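Local coordinates for protein pyocin S8 (Pseudomonas aeruginosa, PDB 6W0V) that is a bacteriocin whose nuclease domain, of the H-N-H DNase type, probably cuts the DNA of target bacteria and is held here by its cognate immunity protein, at residues A[11-16]-A[28-33]; A[19-24]-A[114-119]; A[80-85]-A[92-97]. The protein carries 1 engineered substitution. All blocks are in the same frame, centred on the assembly; numbering follows the deposited sequence.

Contact 1 of 3, residues A[11-16]-A[28-33]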
ATOM      1  N   GLN A  11     -14.635   9.336 -10.915  1.00 21.73           N
ATOM      2  CA  GLN A  11     -15.078  10.698 -10.545  1.00 24.28           C
ATOM      3  C   GLN A  11     -13.896  11.641 -10.636  1.00 23.73           C
ATOM      4  O   GLN A  11     -12.755  11.226 -10.437  1.00 23.99           O
ATOM      5  CB  GLN A  11     -15.658  10.712  -9.134  1.00 25.17           C
ATOM      6  CG  GLN A  11     -16.848   9.783  -8.966  1.00 27.19           C
ATOM      7  CD  GLN A  11     -17.993  10.227  -9.834  1.00 29.60           C
ATOM      8  OE1 GLN A  11     -18.215  11.420 -10.029  1.00 34.98           O
ATOM      9  NE2 GLN A  11     -18.714   9.261 -10.375  1.00 33.53           N
ATOM     10  N   PRO A  12     -14.146  12.936 -10.916  1.00 27.35           N
ATOM     11  CA  PRO A  12     -13.114  13.953 -10.778  1.00 27.97           C
ATOM     12  C   PRO A  12     -12.611  13.876  -9.334  1.00 29.50           C
ATOM     13  O   PRO A  12     -13.410  13.824  -8.410  1.00 27.59           O
ATOM     14  CB  PRO A  12     -13.822  15.274 -11.099  1.00 30.77           C
ATOM     15  CG  PRO A  12     -15.040  14.858 -11.894  1.00 31.56           C
ATOM     16  CD  PRO A  12     -15.431  13.501 -11.345  1.00 29.27           C
ATOM     17  N   VAL A  13     -11.298  13.779  -9.185  1.00 28.11           N
ATOM     18  CA  VAL A  13     -10.633  13.786  -7.859  1.00 28.27           C
ATOM     19  C   VAL A  13      -9.541  14.843  -7.931  1.00 31.10           C
ATOM     20  O   VAL A  13      -8.752  14.814  -8.892  1.00 35.08           O
ATOM     21  CB  VAL A  13     -10.074  12.400  -7.500  1.00 28.73           C
ATOM     22  CG1 VAL A  13      -9.181  12.463  -6.275  1.00 29.27           C
ATOM     23  CG2 VAL A  13     -11.186  11.381  -7.310  1.00 27.91           C
ATOM     24  N   THR A  14      -9.546  15.757  -6.970  1.00 32.29           N
ATOM     25  CA  THR A  14      -8.459  16.739  -6.757  1.00 33.82           C
ATOM     26  C   THR A  14      -7.937  16.543  -5.334  1.00 34.66           C
ATOM     27  O   THR A  14      -8.624  15.875  -4.529  1.00 34.01           O
ATOM     28  CB  THR A  14      -8.942  18.159  -7.071  1.00 38.75           C
ATOM     29  OG1 THR A  14      -9.929  18.516  -6.104  1.00 41.24           O
ATOM     30  CG2 THR A  14      -9.512  18.276  -8.468  1.00 41.01           C
ATOM     31  N   GLY A  15      -6.744  17.062  -5.068  1.00 35.34           N
ATOM     32  CA  GLY A  15      -6.112  17.005  -3.740  1.00 35.08           C
ATOM     33  C   GLY A  15      -5.872  15.575  -3.290  1.00 30.84           C
ATOM     34  O   GLY A  15      -5.627  14.699  -4.154  1.00 28.86           O
ATOM     35  N   ASN A  16      -5.938  15.348  -1.978  1.00 28.36           N
ATOM     36  CA  ASN A  16      -5.464  14.097  -1.343  1.00 26.41           C
ATOM     37  C   ASN A  16      -6.535  13.034  -1.541  1.00 24.85           C
ATOM     38  O   ASN A  16      -7.468  12.919  -0.723  1.00 26.07           O
ATOM     39  CB  ASN A  16      -5.110  14.270   0.127  1.00 28.62           C
ATOM     40  CG  ASN A  16      -4.305  13.098   0.646  1.00 28.18           C
ATOM     41  OD1 ASN A  16      -4.440  11.977   0.161  1.00 27.33           O
ATOM     42  ND2 ASN A  16      -3.458  13.354   1.626  1.00 29.02           N
ATOM     43  N   PRO A  28     -14.131   7.469  -4.658  1.00 21.53           N
ATOM     44  CA  PRO A  28     -14.305   6.937  -5.995  1.00 21.04           C
ATOM     45  C   PRO A  28     -12.939   6.832  -6.672  1.00 18.80           C
ATOM     46  O   PRO A  28     -11.934   7.335  -6.174  1.00 20.79           O
ATOM     47  CB  PRO A  28     -15.201   7.975  -6.669  1.00 23.19           C
ATOM     48  CG  PRO A  28     -14.818   9.269  -5.980  1.00 25.27           C
ATOM     49  CD  PRO A  28     -14.556   8.874  -4.542  1.00 24.32           C
ATOM     50  N   ILE A  29     -12.921   6.143  -7.790  1.00 18.53           N
ATOM     51  CA  ILE A  29     -11.712   6.018  -8.637  1.00 18.40           C
ATOM     52  C   ILE A  29     -11.571   7.330  -9.378  1.00 17.84           C
ATOM     53  O   ILE A  29     -12.523   7.815  -9.970  1.00 18.15           O
ATOM     54  CB  ILE A  29     -11.852   4.829  -9.594  1.00 17.63           C
ATOM     55  CG1 ILE A  29     -12.192   3.544  -8.833  1.00 18.12           C
ATOM     56  CG2 ILE A  29     -10.613   4.685 -10.458  1.00 19.50           C
ATOM     57  CD1 ILE A  29     -11.530   3.427  -7.465  1.00 17.62           C
ATOM     58  N   PRO A  30     -10.392   7.969  -9.335  1.00 17.97           N
ATOM     59  CA  PRO A  30     -10.190   9.214 -10.056  1.00 18.83           C
ATOM     60  C   PRO A  30     -10.450   8.976 -11.544  1.00 18.86           C
ATOM     61  O   PRO A  30     -10.025   7.962 -12.079  1.00 18.54           O
ATOM     62  CB  PRO A  30      -8.729   9.567  -9.791  1.00 19.01           C
ATOM     63  CG  PRO A  30      -8.407   8.824  -8.516  1.00 18.53           C
ATOM     64  CD  PRO A  30      -9.199   7.539  -8.596  1.00 17.69           C
ATOM     65  N   SER A  31     -11.135   9.919 -12.169  1.00 19.84           N
ATOM     66  CA  SER A  31     -11.483   9.838 -13.603  1.00 21.16           C
ATOM     67  C   SER A  31     -10.223   9.592 -14.440  1.00 21.18           C
ATOM     68  O   SER A  31     -10.303   8.803 -15.386  1.00 21.62           O
ATOM     69  CB  SER A  31     -12.232  11.054 -14.036  1.00 24.50           C
ATOM     70  OG  SER A  31     -11.505  12.229 -13.755  1.00 28.48           O
ATOM     71  N   GLN A  32      -9.086  10.203 -14.092  1.00 21.31           N
ATOM     72  CA  GLN A  32      -7.847  10.057 -14.900  1.00 22.66           C
ATOM     73  C   GLN A  32      -7.323   8.624 -14.757  1.00 20.59           C
ATOM     74  O   GLN A  32      -6.610   8.164 -15.659  1.00 23.56           O
ATOM     75  CB  GLN A  32      -6.783  11.077 -14.503  1.00 24.54           C
ATOM     76  CG  GLN A  32      -6.211  10.868 -13.113  1.00 26.70           C
ATOM     77  CD  GLN A  32      -6.937  11.657 -12.055  1.00 25.97           C
ATOM     78  OE1 GLN A  32      -8.159  11.770 -12.062  1.00 26.22           O
ATOM     79  NE2 GLN A  32      -6.175  12.212 -11.127  1.00 28.90           N
ATOM     80  N   ILE A  33      -7.643   7.956 -13.650  1.00 19.58           N
ATOM     81  CA  ILE A  33      -7.278   6.529 -13.434  1.00 18.26           C
ATOM     82  C   ILE A  33      -8.267   5.678 -14.228  1.00 18.14           C
ATOM     83  O   ILE A  33      -7.819   4.789 -14.954  1.00 18.84           O
ATOM     84  CB  ILE A  33      -7.253   6.188 -11.935  1.00 18.25           C
ATOM     85  CG1 ILE A  33      -6.193   7.022 -11.214  1.00 19.14           C
ATOM     86  CG2 ILE A  33      -7.029   4.703 -11.714  1.00 20.32           C
ATOM     87  CD1 ILE A  33      -4.832   6.935 -11.856  1.00 21.02           C
TER
HETATM   88  O   HOH W   1      -9.787  13.708 -11.412  1.00 36.83           O
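Gln11 lies across the ring of Pro28 at about a right angle. Its CB rests 3.6 Å from Pro28 CG. Gln11 CG comes closer, 3.4 Å from Pro28 CB. Beyond CG the chain bends (chi2 -64°), and the amide end leads away from 28-33. The backbone of Gln11 bridges to Pro30. Gln11 N donates to Ile29 O at 2.8 Å in a fairly straight bond. Ser31 N donates to Gln11 O at 2.7 Å, from above the carbonyl plane, and Pro30 CA adds a CA-H...O contact to the same oxygen. Val13 CG2 comes against Pro30, 3.6 Å from Pro30 CA. Pro30 is the N-cap of helix 31-37, and Trp17 and Leu62 also pack on it. Water 1 joins the two segments at this helix start. It accepts from Val13 N at 2.7 Å and, over a longer distance, from Ser31 OG. It donates to Gln32 OE1 at 2.6 Å. Pro28, Pro30, Val13 and the aliphatic part of Gln11 form the apolar part. Both direct hydrogen bonds are main chain to main chain and tie the loop to the run entering helix 31-37; the water adds the helix's own side chains.

Contact 2 of 3, residues A[19-24]-A[114-119]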
ATOM      1  N   ALA A  19      -7.370  10.526   1.227  1.00 24.27           N
ATOM      2  CA  ALA A  19      -7.752  11.131   2.525  1.00 25.93           C
ATOM      3  C   ALA A  19      -9.126  10.584   2.936  1.00 26.03           C
ATOM      4  O   ALA A  19      -9.289  10.231   4.115  1.00 28.91           O
ATOM      5  CB  ALA A  19      -7.746  12.635   2.444  1.00 26.56           C
ATOM      6  N   GLY A  20     -10.057  10.480   1.983  1.00 27.04           N
ATOM      7  CA  GLY A  20     -11.443  10.037   2.229  1.00 27.28           C
ATOM      8  C   GLY A  20     -11.585   8.523   2.288  1.00 27.02           C
ATOM      9  O   GLY A  20     -12.689   8.056   2.634  1.00 27.55           O
ATOM     10  N   ALA A  21     -10.526   7.771   1.965  1.00 24.02           N
ATOM     11  CA  ALA A  21     -10.548   6.288   1.931  1.00 24.05           C
ATOM     12  C   ALA A  21     -10.836   5.745   3.331  1.00 24.70           C
ATOM     13  O   ALA A  21     -11.333   4.616   3.433  1.00 23.40           O
ATOM     14  CB  ALA A  21      -9.257   5.734   1.387  1.00 23.52           C
ATOM     15  N   SER A  22     -10.547   6.538   4.364  1.00 26.64           N
ATOM     16  CA  SER A  22     -10.645   6.156   5.792  1.00 29.80           C
ATOM     17  C   SER A  22     -11.992   6.579   6.379  1.00 32.45           C
ATOM     18  O   SER A  22     -12.131   6.535   7.613  1.00 35.89           O
ATOM     19  CB  SER A  22      -9.520   6.781   6.557  1.00 30.36           C
ATOM     20  OG  SER A  22      -9.546   8.192   6.400  1.00 34.81           O
ATOM     21  N   GLN A  23     -12.954   6.951   5.537  1.00 32.62           N
ATOM     22  CA  GLN A  23     -14.270   7.441   6.008  1.00 35.14           C
ATOM     23  C   GLN A  23     -15.377   6.859   5.140  1.00 35.59           C
ATOM     24  O   GLN A  23     -15.150   6.728   3.928  1.00 34.28           O
ATOM     25  CB  GLN A  23     -14.321   8.962   5.945  1.00 36.73           C
ATOM     26  CG  GLN A  23     -13.428   9.630   6.976  1.00 39.75           C
ATOM     27  CD  GLN A  23     -12.546  10.670   6.333  1.00 40.26           C
ATOM     28  OE1 GLN A  23     -11.413  10.392   5.951  1.00 41.51           O
ATOM     29  NE2 GLN A  23     -13.078  11.871   6.179  1.00 39.26           N
ATOM     30  N   GLY A  24     -16.516   6.562   5.770  1.00 36.74           N
ATOM     31  CA  GLY A  24     -17.773   6.139   5.128  1.00 38.49           C
ATOM     32  C   GLY A  24     -17.540   5.169   3.986  1.00 37.06           C
ATOM     33  O   GLY A  24     -16.973   4.086   4.224  1.00 40.37           O
ATOM     34  N   LEU A 114     -16.413   0.859  -7.965  1.00 16.34           N
ATOM     35  CA  LEU A 114     -15.222   0.720  -7.102  1.00 15.82           C
ATOM     36  C   LEU A 114     -15.101   1.935  -6.204  1.00 16.27           C
ATOM     37  O   LEU A 114     -15.304   3.060  -6.658  1.00 18.41           O
ATOM     38  CB  LEU A 114     -13.969   0.563  -7.952  1.00 15.43           C
ATOM     39  CG  LEU A 114     -14.049  -0.553  -8.985  1.00 16.00           C
ATOM     40  CD1 LEU A 114     -12.759  -0.610  -9.775  1.00 16.30           C
ATOM     41  CD2 LEU A 114     -14.352  -1.893  -8.331  1.00 15.97           C
ATOM     42  N   ARG A 115     -14.710   1.662  -4.974  1.00 16.63           N
ATOM     43  CA  ARG A 115     -14.309   2.704  -4.020  1.00 17.97           C
ATOM     44  C   ARG A 115     -12.988   2.263  -3.444  1.00 17.85           C
ATOM     45  O   ARG A 115     -12.841   1.079  -3.170  1.00 18.40           O
ATOM     46  CB  ARG A 115     -15.316   2.820  -2.882  1.00 21.10           C
ATOM     47  CG  ARG A 115     -16.712   3.147  -3.358  1.00 24.43           C
ATOM     48  CD  ARG A 115     -16.698   4.448  -4.088  1.00 28.80           C
ATOM     49  NE  ARG A 115     -16.641   5.598  -3.206  1.00 33.03           N
ATOM     50  CZ  ARG A 115     -17.210   6.754  -3.518  1.00 35.51           C
ATOM     51  NH1 ARG A 115     -17.117   7.794  -2.710  1.00 35.80           N
ATOM     52  NH2 ARG A 115     -17.879   6.866  -4.649  1.00 38.96           N
ATOM     53  N   VAL A 116     -12.082   3.189  -3.230  1.00 17.87           N
ATOM     54  CA  VAL A 116     -10.871   2.825  -2.465  1.00 16.99           C
ATOM     55  C   VAL A 116     -11.164   3.118  -1.000  1.00 16.67           C
ATOM     56  O   VAL A 116     -11.728   4.167  -0.684  1.00 17.87           O
ATOM     57  CB  VAL A 116      -9.628   3.515  -3.014  1.00 16.98           C
ATOM     58  CG1 VAL A 116      -8.419   3.177  -2.158  1.00 17.50           C
ATOM     59  CG2 VAL A 116      -9.414   3.102  -4.452  1.00 17.48           C
ATOM     60  N   MET A 117     -10.846   2.145  -0.165  1.00 17.49           N
ATOM     61  CA  MET A 117     -11.150   2.189   1.271  1.00 18.50           C
ATOM     62  C   MET A 117      -9.914   1.724   2.009  1.00 17.30           C
ATOM     63  O   MET A 117      -9.178   0.893   1.488  1.00 17.66           O
ATOM     64  CB  MET A 117     -12.290   1.236   1.609  1.00 20.14           C
ATOM     65  CG  MET A 117     -13.549   1.568   0.888  1.00 22.41           C
ATOM     66  SD  MET A 117     -14.804   0.479   1.496  1.00 25.45           S
ATOM     67  CE  MET A 117     -16.269   1.412   1.065  1.00 29.81           C
ATOM     68  N   THR A 118      -9.731   2.217   3.212  1.00 16.90           N
ATOM     69  CA  THR A 118      -8.782   1.578   4.132  1.00 18.59           C
ATOM     70  C   THR A 118      -9.409   0.273   4.585  1.00 18.65           C
ATOM     71  O   THR A 118     -10.629   0.128   4.565  1.00 19.11           O
ATOM     72  CB  THR A 118      -8.496   2.494   5.309  1.00 20.30           C
ATOM     73  OG1 THR A 118      -9.745   2.657   5.981  1.00 20.72           O
ATOM     74  CG2 THR A 118      -7.909   3.810   4.855  1.00 21.12           C
ATOM     75  N   PRO A 119      -8.594  -0.707   5.003  1.00 17.65           N
ATOM     76  CA  PRO A 119      -9.122  -1.943   5.569  1.00 19.63           C
ATOM     77  C   PRO A 119     -10.121  -1.662   6.691  1.00 19.53           C
ATOM     78  O   PRO A 119     -11.112  -2.346   6.771  1.00 22.98           O
ATOM     79  CB  PRO A 119      -7.861  -2.617   6.099  1.00 20.05           C
ATOM     80  CG  PRO A 119      -6.806  -2.179   5.119  1.00 19.98           C
ATOM     81  CD  PRO A 119      -7.136  -0.730   4.848  1.00 18.24           C
TER
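Ala21 and Thr118 are joined by the one hydrogen bond of this contact: Thr118 N donates to Ala21 O at 2.9 Å. The donor stands well above the carbonyl plane. The same oxygen takes a CA-H...O contact from Met117 CA at 3.3 Å. Ala21 CB sits 3.6 Å from Val116 O, so a small methyl packs directly on strand backbone. Ser22 meets Thr118 through carbon, with Ser22 CB 3.8 Å from Thr118 CG2. A chi1 of 63° sets Thr118 OG1 between the backbone N and the carbonyl carbon. Thr118 OG1 has its polar partners outside the two segments. It bonds to Glu86 and caps Met121 N, as the N-cap residue of helix 119-122. Farther out, strand 114-117 is fixed on both sides by backbone bonds, Val116 to Val27 and Met117 to Ala95. Arg115 adds a side-chain bond to Gly26 O. The turn at 19-24 docks where the strand gives way to the helix. Strand 114-117 running into helix 119-122, beside strand 95-98, is consistent with the beta-beta-alpha motif of H-N-H nucleases. One buried carbonyl meets an N-H and a CA-H; the threonine amide holds the turn, while its hydroxyl caps the helix and bonds to Glu86.

Contact 3 of 3, residues A[80-85]-A[92-97]. Engineered in segment 92-97: Ala95 (natural residue Glu).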
ATOM      1  N   PRO A  80      -0.898   0.086  -2.171  1.00 12.68           N
ATOM      2  CA  PRO A  80      -0.177   0.809  -1.141  1.00 12.80           C
ATOM      3  C   PRO A  80      -0.717   0.411   0.232  1.00 13.00           C
ATOM      4  O   PRO A  80      -1.886   0.168   0.429  1.00 13.99           O
ATOM      5  CB  PRO A  80      -0.426   2.281  -1.441  1.00 14.11           C
ATOM      6  CG  PRO A  80      -1.708   2.284  -2.236  1.00 14.14           C
ATOM      7  CD  PRO A  80      -1.733   0.969  -2.984  1.00 13.74           C
ATOM      8  N   PHE A  81       0.183   0.365   1.192  1.00 13.16           N
ATOM      9  CA  PHE A  81      -0.191   0.225   2.601  1.00 13.59           C
ATOM     10  C   PHE A  81      -0.911   1.482   3.031  1.00 13.13           C
ATOM     11  O   PHE A  81      -0.521   2.592   2.627  1.00 14.65           O
ATOM     12  CB  PHE A  81       1.059   0.060   3.444  1.00 13.65           C
ATOM     13  CG  PHE A  81       1.636  -1.316   3.357  1.00 13.69           C
ATOM     14  CD1 PHE A  81       2.406  -1.692   2.276  1.00 14.04           C
ATOM     15  CD2 PHE A  81       1.362  -2.250   4.340  1.00 15.29           C
ATOM     16  CE1 PHE A  81       2.921  -2.973   2.195  1.00 15.10           C
ATOM     17  CE2 PHE A  81       1.877  -3.530   4.254  1.00 15.37           C
ATOM     18  CZ  PHE A  81       2.648  -3.890   3.177  1.00 14.83           C
ATOM     19  N   THR A  82      -1.910   1.298   3.869  1.00 14.29           N
ATOM     20  CA  THR A  82      -2.568   2.417   4.553  1.00 15.51           C
ATOM     21  C   THR A  82      -1.721   2.744   5.759  1.00 14.25           C
ATOM     22  O   THR A  82      -0.911   1.923   6.199  1.00 13.84           O
ATOM     23  CB  THR A  82      -3.987   2.079   5.003  1.00 16.65           C
ATOM     24  OG1 THR A  82      -3.936   1.166   6.090  1.00 15.64           O
ATOM     25  CG2 THR A  82      -4.796   1.457   3.895  1.00 16.29           C
ATOM     26  N   PRO A  83      -1.939   3.921   6.359  1.00 15.82           N
ATOM     27  CA  PRO A  83      -1.391   4.170   7.679  1.00 16.09           C
ATOM     28  C   PRO A  83      -1.861   3.029   8.578  1.00 15.07           C
ATOM     29  O   PRO A  83      -2.939   2.481   8.395  1.00 16.18           O
ATOM     30  CB  PRO A  83      -1.971   5.520   8.088  1.00 18.51           C
ATOM     31  CG  PRO A  83      -2.285   6.179   6.768  1.00 18.66           C
ATOM     32  CD  PRO A  83      -2.720   5.055   5.847  1.00 16.98           C
ATOM     33  N   LYS A  84      -1.031   2.693   9.546  1.00 16.28           N
ATOM     34  CA  LYS A  84      -1.315   1.601  10.491  1.00 16.58           C
ATOM     35  C   LYS A  84      -2.702   1.788  11.105  1.00 17.56           C
ATOM     36  O   LYS A  84      -3.403   0.789  11.258  1.00 18.31           O
ATOM     37  CB  LYS A  84      -0.247   1.590  11.575  1.00 17.47           C
ATOM     38  CG  LYS A  84      -0.497   0.548  12.640  1.00 18.82           C
ATOM     39  CD  LYS A  84       0.610   0.443  13.618  1.00 20.16           C
ATOM     40  CE  LYS A  84       0.239  -0.491  14.739  1.00 24.48           C
ATOM     41  NZ  LYS A  84       1.457  -0.990  15.405  1.00 27.50           N
ATOM     42  N   ALA A  85      -3.079   3.025  11.426  1.00 18.84           N
ATOM     43  CA  ALA A  85      -4.334   3.361  12.135  1.00 21.27           C
ATOM     44  C   ALA A  85      -5.521   2.888  11.295  1.00 21.54           C
ATOM     45  O   ALA A  85      -6.604   2.677  11.861  1.00 23.73           O
ATOM     46  CB  ALA A  85      -4.410   4.844  12.388  1.00 24.75           C
ATOM     47  N   ASP A  92      -3.911  -4.499   5.386  1.00 15.26           N
ATOM     48  CA  ASP A  92      -3.084  -3.297   5.635  1.00 14.84           C
ATOM     49  C   ASP A  92      -2.919  -2.465   4.369  1.00 15.64           C
ATOM     50  O   ASP A  92      -2.228  -1.446   4.420  1.00 16.19           O
ATOM     51  CB  ASP A  92      -1.718  -3.716   6.167  1.00 16.41           C
ATOM     52  CG  ASP A  92      -1.061  -4.809   5.347  1.00 18.40           C
ATOM     53  OD1 ASP A  92      -1.490  -5.015   4.201  1.00 17.68           O
ATOM     54  OD2 ASP A  92      -0.138  -5.448   5.870  1.00 21.54           O
ATOM     55  N   LYS A  93      -3.553  -2.875   3.275  1.00 15.25           N
ATOM     56  CA  LYS A  93      -3.442  -2.190   1.975  1.00 16.44           C
ATOM     57  C   LYS A  93      -4.725  -1.420   1.728  1.00 14.67           C
ATOM     58  O   LYS A  93      -5.793  -1.872   2.176  1.00 15.50           O
ATOM     59  CB  LYS A  93      -3.343  -3.166   0.807  1.00 19.10           C
ATOM     60  CG  LYS A  93      -2.364  -4.298   0.977  1.00 19.31           C
ATOM     61  CD  LYS A  93      -0.987  -3.775   1.218  1.00 18.78           C
ATOM     62  CE  LYS A  93       0.037  -4.876   1.091  1.00 19.99           C
ATOM     63  NZ  LYS A  93      -0.254  -5.994   2.019  1.00 20.03           N
ATOM     64  N   TYR A  94      -4.628  -0.343   0.977  1.00 14.99           N
ATOM     65  CA  TYR A  94      -5.823   0.290   0.394  1.00 14.51           C
ATOM     66  C   TYR A  94      -6.574  -0.777  -0.380  1.00 15.93           C
ATOM     67  O   TYR A  94      -5.972  -1.493  -1.175  1.00 15.93           O
ATOM     68  CB  TYR A  94      -5.437   1.477  -0.466  1.00 15.64           C
ATOM     69  CG  TYR A  94      -5.134   2.662   0.392  1.00 16.17           C
ATOM     70  CD1 TYR A  94      -6.155   3.348   1.020  1.00 16.18           C
ATOM     71  CD2 TYR A  94      -3.828   3.030   0.652  1.00 16.08           C
ATOM     72  CE1 TYR A  94      -5.894   4.429   1.836  1.00 16.84           C
ATOM     73  CE2 TYR A  94      -3.550   4.112   1.458  1.00 16.73           C
ATOM     74  CZ  TYR A  94      -4.583   4.808   2.053  1.00 17.51           C
ATOM     75  OH  TYR A  94      -4.328   5.871   2.853  1.00 19.33           O
ATOM     76  N   ALA A  95      -7.845  -0.908  -0.050  1.00 16.14           N
ATOM     77  CA  ALA A  95      -8.734  -1.912  -0.650  1.00 16.39           C
ATOM     78  C   ALA A  95      -9.488  -1.227  -1.778  1.00 16.08           C
ATOM     79  O   ALA A  95      -9.890  -0.076  -1.625  1.00 17.19           O
ATOM     80  CB  ALA A  95      -9.656  -2.469   0.388  1.00 19.33           C
ATOM     81  N   ILE A  96      -9.593  -1.905  -2.905  1.00 14.69           N
ATOM     82  CA  ILE A  96     -10.541  -1.486  -3.958  1.00 14.84           C
ATOM     83  C   ILE A  96     -11.820  -2.261  -3.687  1.00 16.40           C
ATOM     84  O   ILE A  96     -11.790  -3.482  -3.822  1.00 19.28           O
ATOM     85  CB  ILE A  96      -9.962  -1.753  -5.346  1.00 15.76           C
ATOM     86  CG1 ILE A  96      -8.619  -1.049  -5.534  1.00 16.30           C
ATOM     87  CG2 ILE A  96     -10.975  -1.359  -6.399  1.00 17.21           C
ATOM     88  CD1 ILE A  96      -7.865  -1.508  -6.744  1.00 17.28           C
ATOM     89  N   HIS A  97     -12.845  -1.560  -3.228  1.00 16.21           N
ATOM     90  CA  HIS A  97     -14.112  -2.156  -2.759  1.00 17.87           C
ATOM     91  C   HIS A  97     -15.106  -2.121  -3.906  1.00 17.41           C
ATOM     92  O   HIS A  97     -15.210  -1.089  -4.573  1.00 16.93           O
ATOM     93  CB  HIS A  97     -14.645  -1.397  -1.552  1.00 20.71           C
ATOM     94  CG  HIS A  97     -15.985  -1.875  -1.135  1.00 21.94           C
ATOM     95  ND1 HIS A  97     -16.184  -3.161  -0.673  1.00 23.01           N
ATOM     96  CD2 HIS A  97     -17.184  -1.260  -1.119  1.00 23.72           C
ATOM     97  CE1 HIS A  97     -17.457  -3.311  -0.373  1.00 23.43           C
ATOM     98  NE2 HIS A  97     -18.089  -2.163  -0.643  1.00 25.86           N
TER
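The Tyr94 ring carries the methyl of Thr82 over the centre of one face. Thr82 CG2 stands 3.5 Å from the ring centroid and almost on the normal, a well-centred CH-pi contact. Pro80 crosses the tyrosine at about a right angle, with Pro80 CG 3.7 Å from Tyr94 CD2. Pro83 CD approaches Tyr94 OH. The Phe81 ring has Lys93 CE over one face, offset toward the rim and 3.8 Å from the centroid. Lys93 NZ makes an off-centre cation-pi contact with the same ring. Bends at chi2 and chi4 (-58° and -57°) fold the lysine chain alongside the phenylalanine. Asp92 also runs beside this ring, its carboxylate plane turned 56° from it, with Asp92 OD2 3.2 Å from Phe81 CE2. Lys93 NZ forms a salt bridge to Asp92 OD1 at 2.7 Å, on the syn side. Beneath the side chains, a single backbone bridge pairs Phe81 with Lys93. Tyr94 N donates to Pro80 O and Thr82 N to Asp92 O, each at 2.8 Å. The immunity protein packs on this region: its Asp31 forms a second salt bridge with Lys93, its Phe51 stacks on Phe81, and its Tyr52 bonds to Phe81 O. Ala95, engineered in place of glutamate, begins strand 95-98, consistent with the H-N-H motif strand; the replaced glutamate is probably the one DNase activity requires. The chemistry makes an aromatic and charged surface that the immunity protein meets. Asp92 probably steadies the lysine that meets the immunity protein's acid. The backbone bridge sets the Phe81 main chain, and Lys93 and Asp92 beside the ring probably limit its movement.

How the contacts relate
All three contacts belong to the nuclease domain. Contacts 1 and 2 have centres about 13 Å apart and alternate along the chain; they touch where Pro28 and Ile29 pack on Arg115, Leu114 and Val116. Contact 3 is nested in the loop closed by contact 2, and their centres are about 9 Å apart. Segments of contacts 2 and 3 run into neighbouring antiparallel strands 114-117 and 95-98, and contact 1 lies next to the sheet by strand 27-28. Pro119 also packs on Thr82 and Lys93. Contacts 1 and 3 do not touch, and their centres are about 17 Å apart. The N-terminal loops thus pack against the probable H-N-H motif, and contact 3 alone meets the immunity protein.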